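Local coordinates for protein pectate lyase (Bacillus, PDB 3VMV) that probably cleaves polygalacturonate, the pectate backbone of plant cell walls, as a secreted pectate lyase of polysaccharide lyase family 1, at residues I35-R40 with I66-H71; A102-I107 with N131-N137; N146-D150 with H175-M179. All coordinates share one frame; numbering follows the deposited sequence.

Contact 1. Residues I35-R40 with I66-H71; sequences IDNRSR and IDVKNH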
ATOM      1  N   ILE A  35       1.321  12.774 -18.273  1.00 16.19           N
ATOM      2  CA  ILE A  35       2.590  12.414 -17.665  1.00 14.82           C
ATOM      3  C   ILE A  35       3.725  12.542 -18.676  1.00 17.18           C
ATOM      4  O   ILE A  35       4.752  13.142 -18.381  1.00 15.33           O
ATOM      5  CB  ILE A  35       2.531  10.977 -17.124  1.00 14.06           C
ATOM      6  CG1 ILE A  35       1.570  10.934 -15.926  1.00 17.92           C
ATOM      7  CG2 ILE A  35       3.943  10.459 -16.805  1.00 16.57           C
ATOM      8  CD1 ILE A  35       1.124   9.528 -15.535  1.00 16.66           C
ATOM      9  N   ASP A  36       3.535  11.967 -19.864  1.00 14.97           N
ATOM     10  CA  ASP A  36       4.616  11.909 -20.853  1.00 16.29           C
ATOM     11  C   ASP A  36       4.878  13.293 -21.445  1.00 17.48           C
ATOM     12  O   ASP A  36       6.038  13.679 -21.630  1.00 17.14           O
ATOM     13  CB  ASP A  36       4.276  10.919 -21.966  1.00 18.83           C
ATOM     14  CG  ASP A  36       4.189   9.460 -21.466  1.00 25.03           C
ATOM     15  OD1 ASP A  36       4.497   9.165 -20.280  1.00 25.18           O
ATOM     16  OD2 ASP A  36       3.809   8.601 -22.281  1.00 26.83           O
ATOM     17  N   ASN A  37       3.812  14.040 -21.724  1.00 16.56           N
ATOM     18  CA  ASN A  37       3.976  15.378 -22.262  1.00 17.87           C
ATOM     19  C   ASN A  37       4.740  16.250 -21.272  1.00 15.36           C
ATOM     20  O   ASN A  37       5.629  17.017 -21.661  1.00 19.35           O
ATOM     21  CB  ASN A  37       2.621  16.011 -22.563  1.00 19.44           C
ATOM     22  CG  ASN A  37       1.961  15.432 -23.801  1.00 25.34           C
ATOM     23  OD1 ASN A  37       2.581  14.725 -24.584  1.00 28.90           O
ATOM     24  ND2 ASN A  37       0.688  15.770 -23.993  1.00 32.45           N
ATOM     25  N   ARG A  38       4.405  16.146 -19.992  1.00 17.15           N
ATOM     26  CA  ARG A  38       5.145  16.928 -19.016  1.00 14.25           C
ATOM     27  C   ARG A  38       6.611  16.512 -18.986  1.00 16.12           C
ATOM     28  O   ARG A  38       7.514  17.343 -18.907  1.00 16.90           O
ATOM     29  CB  ARG A  38       4.526  16.846 -17.617  1.00 15.38           C
ATOM     30  CG  ARG A  38       5.251  17.775 -16.639  1.00 15.72           C
ATOM     31  CD  ARG A  38       4.760  17.586 -15.213  1.00 13.43           C
ATOM     32  NE  ARG A  38       5.214  16.280 -14.712  1.00 15.81           N
ATOM     33  CZ  ARG A  38       5.455  15.984 -13.454  1.00 16.67           C
ATOM     34  NH1 ARG A  38       5.217  16.877 -12.490  1.00 15.25           N
ATOM     35  NH2 ARG A  38       5.913  14.763 -13.169  1.00 14.99           N
ATOM     36  N   SER A  39       6.849  15.203 -19.049  1.00 14.16           N
ATOM     37  CA  SER A  39       8.205  14.682 -18.952  1.00 15.78           C
ATOM     38  C   SER A  39       9.083  15.215 -20.097  1.00 16.55           C
ATOM     39  O   SER A  39      10.270  15.438 -19.910  1.00 18.09           O
ATOM     40  CB  SER A  39       8.171  13.153 -18.909  1.00 17.86           C
ATOM     41  OG  SER A  39       9.468  12.611 -18.654  1.00 16.96           O
ATOM     42  N   ARG A  40       8.477  15.465 -21.251  1.00 18.18           N
ATOM     43  CA  ARG A  40       9.203  15.913 -22.440  1.00 17.81           C
ATOM     44  C   ARG A  40       9.297  17.443 -22.511  1.00 18.69           C
ATOM     45  O   ARG A  40       9.943  17.974 -23.402  1.00 21.91           O
ATOM     46  CB  ARG A  40       8.500  15.397 -23.696  1.00 21.78           C
ATOM     47  CG  ARG A  40       8.674  13.909 -23.914  1.00 23.19           C
ATOM     48  CD  ARG A  40       8.036  13.479 -25.229  1.00 31.16           C
ATOM     49  NE  ARG A  40       7.745  12.044 -25.234  1.00 42.16           N
ATOM     50  CZ  ARG A  40       6.512  11.541 -25.196  1.00 45.24           C
ATOM     51  NH1 ARG A  40       5.458  12.355 -25.172  1.00 41.28           N
ATOM     52  NH2 ARG A  40       6.331  10.228 -25.199  1.00 47.27           N
ATOM     53  N   ILE A  66      -0.792   2.207 -15.838  1.00 12.02           N
ATOM     54  CA  ILE A  66      -0.570   3.648 -15.884  1.00 12.59           C
ATOM     55  C   ILE A  66       0.836   3.861 -15.355  1.00 13.43           C
ATOM     56  O   ILE A  66       1.122   3.592 -14.185  1.00 14.43           O
ATOM     57  CB  ILE A  66      -1.608   4.370 -14.992  1.00 13.74           C
ATOM     58  CG1 ILE A  66      -3.028   4.094 -15.513  1.00 14.31           C
ATOM     59  CG2 ILE A  66      -1.314   5.876 -14.966  1.00 17.98           C
ATOM     60  CD1 ILE A  66      -3.283   4.571 -16.943  1.00 15.14           C
ATOM     61  N   ASP A  67       1.724   4.289 -16.239  1.00 14.21           N
ATOM     62  CA  ASP A  67       3.165   4.281 -16.024  1.00 14.48           C
ATOM     63  C   ASP A  67       3.602   5.657 -15.524  1.00 14.42           C
ATOM     64  O   ASP A  67       3.898   6.570 -16.314  1.00 16.50           O
ATOM     65  CB  ASP A  67       3.811   3.938 -17.383  1.00 14.63           C
ATOM     66  CG  ASP A  67       5.183   3.243 -17.307  1.00 23.91           C
ATOM     67  OD1 ASP A  67       5.664   2.882 -16.249  1.00 24.49           O
ATOM     68  OD2 ASP A  67       5.785   3.077 -18.395  1.00 33.50           O
ATOM     69  N   VAL A  68       3.702   5.783 -14.203  1.00 14.08           N
ATOM     70  CA  VAL A  68       4.272   6.997 -13.571  1.00 11.24           C
ATOM     71  C   VAL A  68       5.784   6.860 -13.548  1.00 12.09           C
ATOM     72  O   VAL A  68       6.393   6.423 -12.570  1.00 12.98           O
ATOM     73  CB  VAL A  68       3.664   7.273 -12.177  1.00 13.05           C
ATOM     74  CG1 VAL A  68       4.203   8.612 -11.631  1.00 15.35           C
ATOM     75  CG2 VAL A  68       2.141   7.288 -12.269  1.00 16.11           C
ATOM     76  N   LYS A  69       6.386   7.176 -14.701  1.00 12.52           N
ATOM     77  CA  LYS A  69       7.783   6.931 -14.991  1.00 16.18           C
ATOM     78  C   LYS A  69       8.191   8.014 -15.957  1.00 16.25           C
ATOM     79  O   LYS A  69       7.416   8.418 -16.824  1.00 16.02           O
ATOM     80  CB  LYS A  69       7.949   5.567 -15.685  1.00 17.60           C
ATOM     81  CG  LYS A  69       9.400   5.164 -15.870  1.00 18.39           C
ATOM     82  CD  LYS A  69       9.516   3.892 -16.718  1.00 21.86           C
ATOM     83  CE  LYS A  69       9.029   2.675 -15.917  1.00 23.34           C
ATOM     84  NZ  LYS A  69       9.478   1.431 -16.596  1.00 22.97           N
ATOM     85  N   ASN A  70       9.424   8.464 -15.811  1.00 14.40           N
ATOM     86  CA  ASN A  70       9.962   9.432 -16.731  1.00 15.76           C
ATOM     87  C   ASN A  70       9.948   8.844 -18.132  1.00 19.68           C
ATOM     88  O   ASN A  70      10.194   7.654 -18.317  1.00 21.25           O
ATOM     89  CB  ASN A  70      11.412   9.732 -16.323  1.00 19.64           C
ATOM     90  CG  ASN A  70      11.973  10.936 -17.066  1.00 18.15           C
ATOM     91  OD1 ASN A  70      12.301  10.858 -18.239  1.00 21.28           O
ATOM     92  ND2 ASN A  70      12.065  12.054 -16.372  1.00 21.96           N
ATOM     93  N   HIS A  71       9.683   9.672 -19.128  1.00 18.47           N
ATOM     94  CA  HIS A  71       9.776   9.196 -20.508  1.00 23.66           C
ATOM     95  C   HIS A  71      11.239   8.763 -20.821  1.00 20.19           C
ATOM     96  O   HIS A  71      11.464   7.952 -21.700  1.00 27.53           O
ATOM     97  CB  HIS A  71       9.227  10.265 -21.496  1.00 21.44           C
ATOM     98  CG  HIS A  71      10.240  11.277 -21.890  1.00 23.43           C
ATOM     99  ND1 HIS A  71      10.577  12.336 -21.083  1.00 19.37           N
ATOM    100  CD2 HIS A  71      11.013  11.389 -23.001  1.00 22.13           C
ATOM    101  CE1 HIS A  71      11.520  13.049 -21.666  1.00 21.65           C
ATOM    102  NE2 HIS A  71      11.802  12.493 -22.831  1.00 25.78           N
TER
HETATM  103  O   HOH W   1       5.871   7.206 -19.022  1.00 33.41           O
HETATM  104  O   HOH W   2      12.255  14.429 -18.184  1.00 21.94           O

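Contact 2. Residues A102-I107 with N131-N137; sequences AHNIII and NVWIDHN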
ATOM      1  N   ALA A 102       9.881   7.387  -8.826  1.00 13.48           N
ATOM      2  CA  ALA A 102       8.923   8.452  -8.698  1.00 12.78           C
ATOM      3  C   ALA A 102       9.039   9.085  -7.320  1.00 11.19           C
ATOM      4  O   ALA A 102       9.148   8.365  -6.333  1.00 13.83           O
ATOM      5  CB  ALA A 102       7.518   7.873  -8.925  1.00 11.03           C
ATOM      6  N   HIS A 103       9.070  10.420  -7.263  1.00 12.21           N
ATOM      7  CA  HIS A 103       9.378  11.147  -6.033  1.00 13.53           C
ATOM      8  C   HIS A 103       8.354  12.203  -5.752  1.00 12.11           C
ATOM      9  O   HIS A 103       8.024  12.978  -6.630  1.00 14.59           O
ATOM     10  CB  HIS A 103      10.756  11.769  -6.153  1.00 15.15           C
ATOM     11  CG  HIS A 103      11.831  10.741  -6.252  1.00 17.39           C
ATOM     12  ND1 HIS A 103      12.066  10.027  -7.408  1.00 21.67           N
ATOM     13  CD2 HIS A 103      12.657  10.228  -5.312  1.00 22.86           C
ATOM     14  CE1 HIS A 103      13.027   9.145  -7.187  1.00 20.07           C
ATOM     15  NE2 HIS A 103      13.405   9.251  -5.928  1.00 25.19           N
ATOM     16  N   ASN A 104       7.853  12.211  -4.519  1.00 12.87           N
ATOM     17  CA  ASN A 104       6.856  13.183  -4.080  1.00 12.93           C
ATOM     18  C   ASN A 104       5.552  13.002  -4.866  1.00 12.47           C
ATOM     19  O   ASN A 104       5.157  13.846  -5.694  1.00 12.71           O
ATOM     20  CB  ASN A 104       7.387  14.643  -4.189  1.00 13.72           C
ATOM     21  CG  ASN A 104       6.427  15.639  -3.567  1.00 14.26           C
ATOM     22  OD1 ASN A 104       5.736  15.303  -2.606  1.00 14.01           O
ATOM     23  ND2 ASN A 104       6.342  16.839  -4.127  1.00 14.83           N
ATOM     24  N   ILE A 105       4.896  11.880  -4.583  1.00 12.03           N
ATOM     25  CA  ILE A 105       3.714  11.438  -5.306  1.00 10.84           C
ATOM     26  C   ILE A 105       2.574  11.173  -4.326  1.00  8.96           C
ATOM     27  O   ILE A 105       2.782  10.516  -3.301  1.00 11.33           O
ATOM     28  CB  ILE A 105       3.993  10.122  -6.038  1.00 11.20           C
ATOM     29  CG1 ILE A 105       5.347  10.172  -6.792  1.00 12.78           C
ATOM     30  CG2 ILE A 105       2.839   9.771  -6.956  1.00 15.51           C
ATOM     31  CD1 ILE A 105       5.391  11.132  -8.001  1.00 11.69           C
ATOM     32  N   ILE A 106       1.393  11.687  -4.628  1.00 10.44           N
ATOM     33  CA  ILE A 106       0.186  11.383  -3.881  1.00 10.22           C
ATOM     34  C   ILE A 106      -0.818  10.655  -4.788  1.00 10.84           C
ATOM     35  O   ILE A 106      -1.098  11.116  -5.884  1.00 11.42           O
ATOM     36  CB  ILE A 106      -0.447  12.676  -3.352  1.00 11.09           C
ATOM     37  CG1 ILE A 106       0.539  13.349  -2.413  1.00 13.97           C
ATOM     38  CG2 ILE A 106      -1.802  12.373  -2.655  1.00 11.85           C
ATOM     39  CD1 ILE A 106       0.003  14.652  -1.794  1.00 12.25           C
ATOM     40  N   ILE A 107      -1.336   9.509  -4.338  1.00 10.45           N
ATOM     41  CA  ILE A 107      -2.490   8.853  -4.983  1.00 10.48           C
ATOM     42  C   ILE A 107      -3.597   8.824  -3.942  1.00 10.67           C
ATOM     43  O   ILE A 107      -3.421   8.246  -2.849  1.00  9.65           O
ATOM     44  CB  ILE A 107      -2.125   7.451  -5.423  1.00 11.33           C
ATOM     45  CG1 ILE A 107      -0.912   7.485  -6.351  1.00 15.15           C
ATOM     46  CG2 ILE A 107      -3.336   6.724  -6.078  1.00 12.88           C
ATOM     47  CD1 ILE A 107      -0.363   6.171  -6.729  1.00 17.18           C
ATOM     48  N   ASN A 131       8.923   9.030  -1.020  1.00 13.25           N
ATOM     49  CA  ASN A 131       7.964  10.079  -0.598  1.00 11.89           C
ATOM     50  C   ASN A 131       6.668   9.945  -1.358  1.00 10.36           C
ATOM     51  O   ASN A 131       6.371  10.710  -2.236  1.00 11.49           O
ATOM     52  CB  ASN A 131       8.563  11.489  -0.694  1.00 13.50           C
ATOM     53  CG  ASN A 131       9.573  11.718   0.395  1.00 17.93           C
ATOM     54  OD1 ASN A 131       9.207  12.061   1.538  1.00 19.55           O
ATOM     55  ND2 ASN A 131      10.814  11.448   0.100  1.00 14.18           N
ATOM     56  N   VAL A 132       5.948   8.882  -1.033  1.00 10.49           N
ATOM     57  CA  VAL A 132       4.721   8.533  -1.681  1.00  9.23           C
ATOM     58  C   VAL A 132       3.647   8.381  -0.624  1.00  9.09           C
ATOM     59  O   VAL A 132       3.878   7.696   0.382  1.00  9.62           O
ATOM     60  CB  VAL A 132       4.885   7.196  -2.365  1.00  9.73           C
ATOM     61  CG1 VAL A 132       3.583   6.738  -2.996  1.00 13.57           C
ATOM     62  CG2 VAL A 132       6.019   7.226  -3.422  1.00 11.01           C
ATOM     63  N   TRP A 133       2.510   9.029  -0.841  1.00  9.88           N
ATOM     64  CA  TRP A 133       1.375   8.960   0.072  1.00  9.19           C
ATOM     65  C   TRP A 133       0.179   8.351  -0.676  1.00  9.83           C
ATOM     66  O   TRP A 133      -0.261   8.921  -1.688  1.00 10.32           O
ATOM     67  CB  TRP A 133       1.092  10.384   0.549  1.00  9.70           C
ATOM     68  CG  TRP A 133       0.026  10.482   1.611  1.00 10.60           C
ATOM     69  CD1 TRP A 133      -0.319   9.501   2.498  1.00 11.90           C
ATOM     70  CD2 TRP A 133      -0.757  11.631   1.940  1.00 10.05           C
ATOM     71  NE1 TRP A 133      -1.308   9.965   3.360  1.00 11.19           N
ATOM     72  CE2 TRP A 133      -1.598  11.266   3.021  1.00  8.92           C
ATOM     73  CE3 TRP A 133      -0.857  12.928   1.394  1.00 13.16           C
ATOM     74  CZ2 TRP A 133      -2.490  12.157   3.603  1.00 12.85           C
ATOM     75  CZ3 TRP A 133      -1.736  13.822   1.975  1.00 14.79           C
ATOM     76  CH2 TRP A 133      -2.558  13.424   3.048  1.00 16.04           C
ATOM     77  N   ILE A 134      -0.287   7.192  -0.205  1.00  9.05           N
ATOM     78  CA  ILE A 134      -1.417   6.468  -0.806  1.00  8.93           C
ATOM     79  C   ILE A 134      -2.536   6.567   0.235  1.00  7.92           C
ATOM     80  O   ILE A 134      -2.421   5.914   1.271  1.00  8.93           O
ATOM     81  CB  ILE A 134      -0.991   5.053  -1.058  1.00  8.69           C
ATOM     82  CG1 ILE A 134       0.069   5.083  -2.160  1.00  9.34           C
ATOM     83  CG2 ILE A 134      -2.236   4.147  -1.456  1.00 11.03           C
ATOM     84  CD1 ILE A 134       0.853   3.755  -2.308  1.00 11.62           C
ATOM     85  N   ASP A 135      -3.519   7.428  -0.039  1.00  7.97           N
ATOM     86  CA  ASP A 135      -4.489   7.846   0.989  1.00  7.99           C
ATOM     87  C   ASP A 135      -5.922   7.797   0.503  1.00  8.71           C
ATOM     88  O   ASP A 135      -6.256   8.270  -0.563  1.00  9.09           O
ATOM     89  CB  ASP A 135      -4.113   9.262   1.421  1.00 10.07           C
ATOM     90  CG  ASP A 135      -5.075   9.840   2.468  1.00 11.41           C
ATOM     91  OD1 ASP A 135      -4.945   9.440   3.632  1.00 12.95           O
ATOM     92  OD2 ASP A 135      -5.928  10.655   2.095  1.00 11.98           O
ATOM     93  N   HIS A 136      -6.810   7.239   1.311  1.00  8.67           N
ATOM     94  CA  HIS A 136      -8.244   7.333   1.044  1.00  9.58           C
ATOM     95  C   HIS A 136      -8.668   6.700  -0.276  1.00  9.73           C
ATOM     96  O   HIS A 136      -9.536   7.199  -0.966  1.00 10.48           O
ATOM     97  CB  HIS A 136      -8.749   8.788   1.162  1.00 10.56           C
ATOM     98  CG  HIS A 136      -9.071   9.197   2.568  1.00 10.19           C
ATOM     99  ND1 HIS A 136      -8.218   9.965   3.331  1.00 10.66           N
ATOM    100  CD2 HIS A 136     -10.133   8.906   3.363  1.00 11.92           C
ATOM    101  CE1 HIS A 136      -8.779  10.194   4.513  1.00 12.88           C
ATOM    102  NE2 HIS A 136      -9.930   9.543   4.567  1.00 13.70           N
ATOM    103  N   ASN A 137      -8.052   5.556  -0.574  1.00  9.80           N
ATOM    104  CA  ASN A 137      -8.413   4.775  -1.745  1.00  9.80           C
ATOM    105  C   ASN A 137      -9.127   3.483  -1.355  1.00 10.13           C
ATOM    106  O   ASN A 137      -9.219   3.140  -0.171  1.00 10.25           O
ATOM    107  CB  ASN A 137      -7.163   4.414  -2.507  1.00  9.83           C
ATOM    108  CG  ASN A 137      -6.266   5.620  -2.780  1.00 10.07           C
ATOM    109  OD1 ASN A 137      -5.090   5.684  -2.283  1.00 13.11           O
ATOM    110  ND2 ASN A 137      -6.739   6.531  -3.566  1.00  6.84           N
TER

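Contact 3. Residues N146-D150 with H175-M179; sequences NGDSD and HWKTM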
ATOM      1  N   ASN A 146     -12.498 -17.396  -8.076  1.00 19.49           N
ATOM      2  CA  ASN A 146     -12.298 -18.662  -8.806  1.00 23.31           C
ATOM      3  C   ASN A 146     -11.309 -19.627  -8.166  1.00 23.15           C
ATOM      4  O   ASN A 146     -11.024 -20.694  -8.725  1.00 23.32           O
ATOM      5  CB  ASN A 146     -11.897 -18.417 -10.293  1.00 28.50           C
ATOM      6  CG  ASN A 146     -10.353 -18.107 -10.504  1.00 31.84           C
ATOM      7  OD1 ASN A 146      -9.621 -17.707  -9.556  1.00 25.37           O
ATOM      8  ND2 ASN A 146      -9.876 -18.257 -11.785  1.00 27.50           N
ATOM      9  N   GLY A 147     -10.758 -19.243  -7.015  1.00 18.16           N
ATOM     10  CA  GLY A 147      -9.866 -20.113  -6.258  1.00 18.61           C
ATOM     11  C   GLY A 147      -8.384 -20.033  -6.614  1.00 16.38           C
ATOM     12  O   GLY A 147      -7.573 -20.759  -6.010  1.00 19.74           O
ATOM     13  N   ASP A 148      -8.032 -19.213  -7.613  1.00 17.10           N
ATOM     14  CA  ASP A 148      -6.643 -19.082  -8.078  1.00 14.77           C
ATOM     15  C   ASP A 148      -6.051 -17.817  -7.463  1.00 15.48           C
ATOM     16  O   ASP A 148      -6.379 -16.699  -7.874  1.00 14.03           O
ATOM     17  CB  ASP A 148      -6.591 -19.045  -9.616  1.00 15.48           C
ATOM     18  CG  ASP A 148      -5.195 -18.768 -10.171  1.00 16.30           C
ATOM     19  OD1 ASP A 148      -4.199 -18.724  -9.407  1.00 17.26           O
ATOM     20  OD2 ASP A 148      -5.104 -18.574 -11.400  1.00 17.85           O
ATOM     21  N   SER A 149      -5.208 -18.021  -6.457  1.00 15.06           N
ATOM     22  CA  SER A 149      -4.666 -16.906  -5.688  1.00 12.75           C
ATOM     23  C   SER A 149      -3.800 -16.004  -6.558  1.00 14.63           C
ATOM     24  O   SER A 149      -3.522 -14.902  -6.160  1.00 13.68           O
ATOM     25  CB  SER A 149      -3.835 -17.420  -4.506  1.00 15.29           C
ATOM     26  OG  SER A 149      -2.735 -18.175  -5.011  1.00 19.61           O
ATOM     27  N   ASP A 150      -3.354 -16.481  -7.734  1.00 14.50           N
ATOM     28  CA  ASP A 150      -2.429 -15.726  -8.569  1.00 14.71           C
ATOM     29  C   ASP A 150      -3.115 -15.095  -9.781  1.00 14.17           C
ATOM     30  O   ASP A 150      -2.460 -14.457 -10.616  1.00 15.91           O
ATOM     31  CB  ASP A 150      -1.298 -16.627  -9.083  1.00 13.88           C
ATOM     32  CG  ASP A 150      -0.421 -17.150  -7.986  1.00 20.95           C
ATOM     33  OD1 ASP A 150      -0.159 -16.406  -7.034  1.00 18.32           O
ATOM     34  OD2 ASP A 150       0.020 -18.313  -8.086  1.00 22.92           O
ATOM     35  N   HIS A 175      -9.505 -10.090  -1.508  1.00 10.05           N
ATOM     36  CA  HIS A 175      -8.301 -10.298  -2.305  1.00  9.55           C
ATOM     37  C   HIS A 175      -7.452 -11.380  -1.663  1.00 12.47           C
ATOM     38  O   HIS A 175      -7.481 -11.565  -0.468  1.00 11.70           O
ATOM     39  CB  HIS A 175      -7.524  -8.980  -2.339  1.00 12.38           C
ATOM     40  CG  HIS A 175      -6.456  -8.938  -3.378  1.00 10.50           C
ATOM     41  ND1 HIS A 175      -5.130  -9.203  -3.126  1.00 13.58           N
ATOM     42  CD2 HIS A 175      -6.542  -8.641  -4.695  1.00  7.25           C
ATOM     43  CE1 HIS A 175      -4.445  -9.074  -4.253  1.00  8.20           C
ATOM     44  NE2 HIS A 175      -5.288  -8.768  -5.221  1.00 12.65           N
ATOM     45  N   TRP A 176      -6.634 -12.064  -2.456  1.00 10.56           N
ATOM     46  CA  TRP A 176      -5.745 -13.061  -1.928  1.00 11.13           C
ATOM     47  C   TRP A 176      -4.411 -12.454  -1.428  1.00 12.91           C
ATOM     48  O   TRP A 176      -4.204 -12.420  -0.213  1.00 14.70           O
ATOM     49  CB  TRP A 176      -5.444 -14.134  -2.985  1.00 11.83           C
ATOM     50  CG  TRP A 176      -6.575 -15.084  -3.304  1.00 12.84           C
ATOM     51  CD1 TRP A 176      -7.608 -14.889  -4.190  1.00 12.89           C
ATOM     52  CD2 TRP A 176      -6.727 -16.405  -2.807  1.00 11.48           C
ATOM     53  NE1 TRP A 176      -8.401 -16.016  -4.244  1.00 12.61           N
ATOM     54  CE2 TRP A 176      -7.886 -16.958  -3.401  1.00 14.03           C
ATOM     55  CE3 TRP A 176      -6.006 -17.175  -1.880  1.00 12.63           C
ATOM     56  CZ2 TRP A 176      -8.333 -18.254  -3.111  1.00 14.80           C
ATOM     57  CZ3 TRP A 176      -6.442 -18.467  -1.602  1.00 14.11           C
ATOM     58  CH2 TRP A 176      -7.597 -18.992  -2.234  1.00 14.42           C
ATOM     59  N   LYS A 177      -3.546 -11.978  -2.339  1.00 12.59           N
ATOM     60  CA  LYS A 177      -2.170 -11.580  -1.984  1.00 14.14           C
ATOM     61  C   LYS A 177      -2.092 -10.065  -1.804  1.00 12.10           C
ATOM     62  O   LYS A 177      -1.834  -9.311  -2.750  1.00 11.49           O
ATOM     63  CB  LYS A 177      -1.163 -12.047  -3.045  1.00 14.14           C
ATOM     64  CG  LYS A 177      -1.266 -13.528  -3.395  1.00 12.57           C
ATOM     65  CD  LYS A 177      -0.244 -13.898  -4.518  1.00 11.64           C
ATOM     66  CE  LYS A 177      -0.550 -13.192  -5.841  1.00 13.24           C
ATOM     67  NZ  LYS A 177       0.455 -13.686  -6.867  1.00 16.64           N
ATOM     68  N   THR A 178      -2.334  -9.599  -0.582  1.00 10.57           N
ATOM     69  CA  THR A 178      -2.715  -8.183  -0.425  1.00 10.14           C
ATOM     70  C   THR A 178      -1.588  -7.159  -0.655  1.00  9.49           C
ATOM     71  O   THR A 178      -1.730  -6.286  -1.523  1.00  9.99           O
ATOM     72  CB  THR A 178      -3.372  -7.959   0.939  1.00 11.34           C
ATOM     73  OG1 THR A 178      -4.305  -9.020   1.207  1.00 11.11           O
ATOM     74  CG2 THR A 178      -4.179  -6.651   0.970  1.00 12.37           C
ATOM     75  N   MET A 179      -0.489  -7.263   0.096  1.00  9.84           N
ATOM     76  CA  MET A 179       0.557  -6.243   0.070  1.00 10.77           C
ATOM     77  C   MET A 179       1.917  -6.850   0.263  1.00  9.68           C
ATOM     78  O   MET A 179       2.133  -7.663   1.179  1.00 11.55           O
ATOM     79  CB  MET A 179       0.358  -5.266   1.224  1.00 11.44           C
ATOM     80  CG  MET A 179      -0.910  -4.476   1.123  1.00 10.96           C
ATOM     81  SD  MET A 179      -1.075  -3.219   2.420  1.00 14.09           S
ATOM     82  CE  MET A 179      -0.950  -4.188   3.925  1.00 13.31           C
TER
HETATM   83  O   HOH W   3      -0.189 -13.151  -9.724  1.00 17.02           O

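Contact 1. Residues I35-R40 with I66-H71
The hydroxyl of S39 is gripped twice by H71: the backbone N of H71 donates to S39 OG at 3.0 Å, and ND1 of the same histidine lies 2.7 Å from S39 OG, in a bond where either atom may be the donor. S39 OG reaches both because it stands anti to its own backbone N (chi1 -173°), carried out from the helix to meet the imidazole at its edge, in the ring plane. One face of that ring is taken by R40, whose CG sits 3.5 Å from the H71 ring centroid, almost straight above it, in a CH-pi contact. An alanine in place of H71 removes the imidazole, which would probably leave the S39 hydroxyl without its ring-nitrogen partner and open a gap beneath R40 CG. Water links the segments too: one molecule lies between D36 OD1 and K69 O, within hydrogen-bonding distance of both; another donates to S39 O and accepts from N70 ND2, which also reaches E77 O, while N70 OD1 accepts from R72 N. Further in the contact is apolar, with I35 CD1 4.1 Å from V68 CG2 and the two side chains crossing at about a right angle. Helix 28-40 packs against the N-terminal end of the beta-helix, I35 also touching I78 of strand 78-85, while V68 continues inward onto I81 and L99 of strand 97-103.

Contact 2. Residues A102-I107 with N131-N137
Two successive turns of the parallel beta-helix, the fold of family 1 pectate lyases, stack here as strands 105-107 and 132-135, running in the same direction with axes 4.8 Å apart. Both segments turn a corner just before their strands, at N104 and N131, and these residues lie level with each other. Four backbone hydrogen bonds join the turns in parallel fashion: I105 N to N131 O at 3.0 Å, then W133 N to I105 O, I107 N to W133 O and D135 N to I107 O, these three at 2.9 Å. The carbonyls of I105, W133 and I107 also receive CA-H contacts, the shortest being V132 CA to I105 O at 3.2 Å. I105 and I107 share a face with V132 and I134, and L99 of strand 97-103 and I123 of strand 123-126 pack against that side. On the other face I106 and W133 lie side by side, pointing the same way. The indole is fixed further by W133 NE1, which bonds to S168 OG, and by CB of D135 over one ring face. CD1 of I106 comes in near the ring plane, meeting the edge of the indole at W133 CE3, 3.7 Å away.

Contact 3. Residues N146-D150 with H175-M179
With CG anti to its carbonyl carbon (chi1 -72°), W176 turns its indole toward the loop 146-150 and lays a face against S149. K177 starts the same way, but its chain then bends at chi3 (-65°), which brings the ammonium round to D150. S149 CA stands 3.6 Å from the centroid of the five-membered ring of W176, close to the ring normal, a CH-pi contact. Beside it, S149 CB presses on the six-membered ring, 3.4 Å from W176 CE3. The carbonyl O of D148 lies over a face of the indole too, whereas G147 O approaches the far end of the ring obliquely, 3.9 Å from W176 CZ2. The ring's own N-H is used outside this pair of segments, on P144 O, which helps fix how the indole is turned.

K177 NZ forms a salt bridge with D150 OD1 at 2.8 Å, meeting the carboxylate on its anti side and somewhat out of its plane. A water bridges the same residues, donating to D150 O and accepting from K177 NZ. The lysine has a second acidic partner in D153. The methylenes of K177 run past the loop backbone, with K177 CE 3.4 Å from S149 O.

Two consecutive Asx turns shape the loop: N146 OD1 accepts from D148 N, and D148 OD1 from D150 N at 2.9 Å.

This is a surface contact on the flank of the beta-helix, a part that, as in other family 1 pectate lyases, probably borders the substrate cleft. The loop joins strands 138-140 and 156-158, and W176 sits at the corner between strands 165-175 and 177-181, with F143 meeting its ring edge-to-face and N205 of strand 204-206 touching it.

How the contacts relate
From the N terminus the contacts follow in series, with none crossing or enclosing another. Contact 1 closes first, bringing strand 66-68 back to helix 28-40 at the N-terminal end of the beta-helix. Contact 2 then closes a span of 23 residues, setting one turn of the coil on the next. Contact 3 closes a span of 24 residues, bringing a surface loop to the corner before strand 177-181. Contacts 1 and 2 touch, V68 O lying 4.1 Å from A102 CB, since strands 66-68 and 97-103 are neighbours. Contact 3 is on the opposite side of the chain's centre from contact 2, their nearest atoms about 8 Å apart.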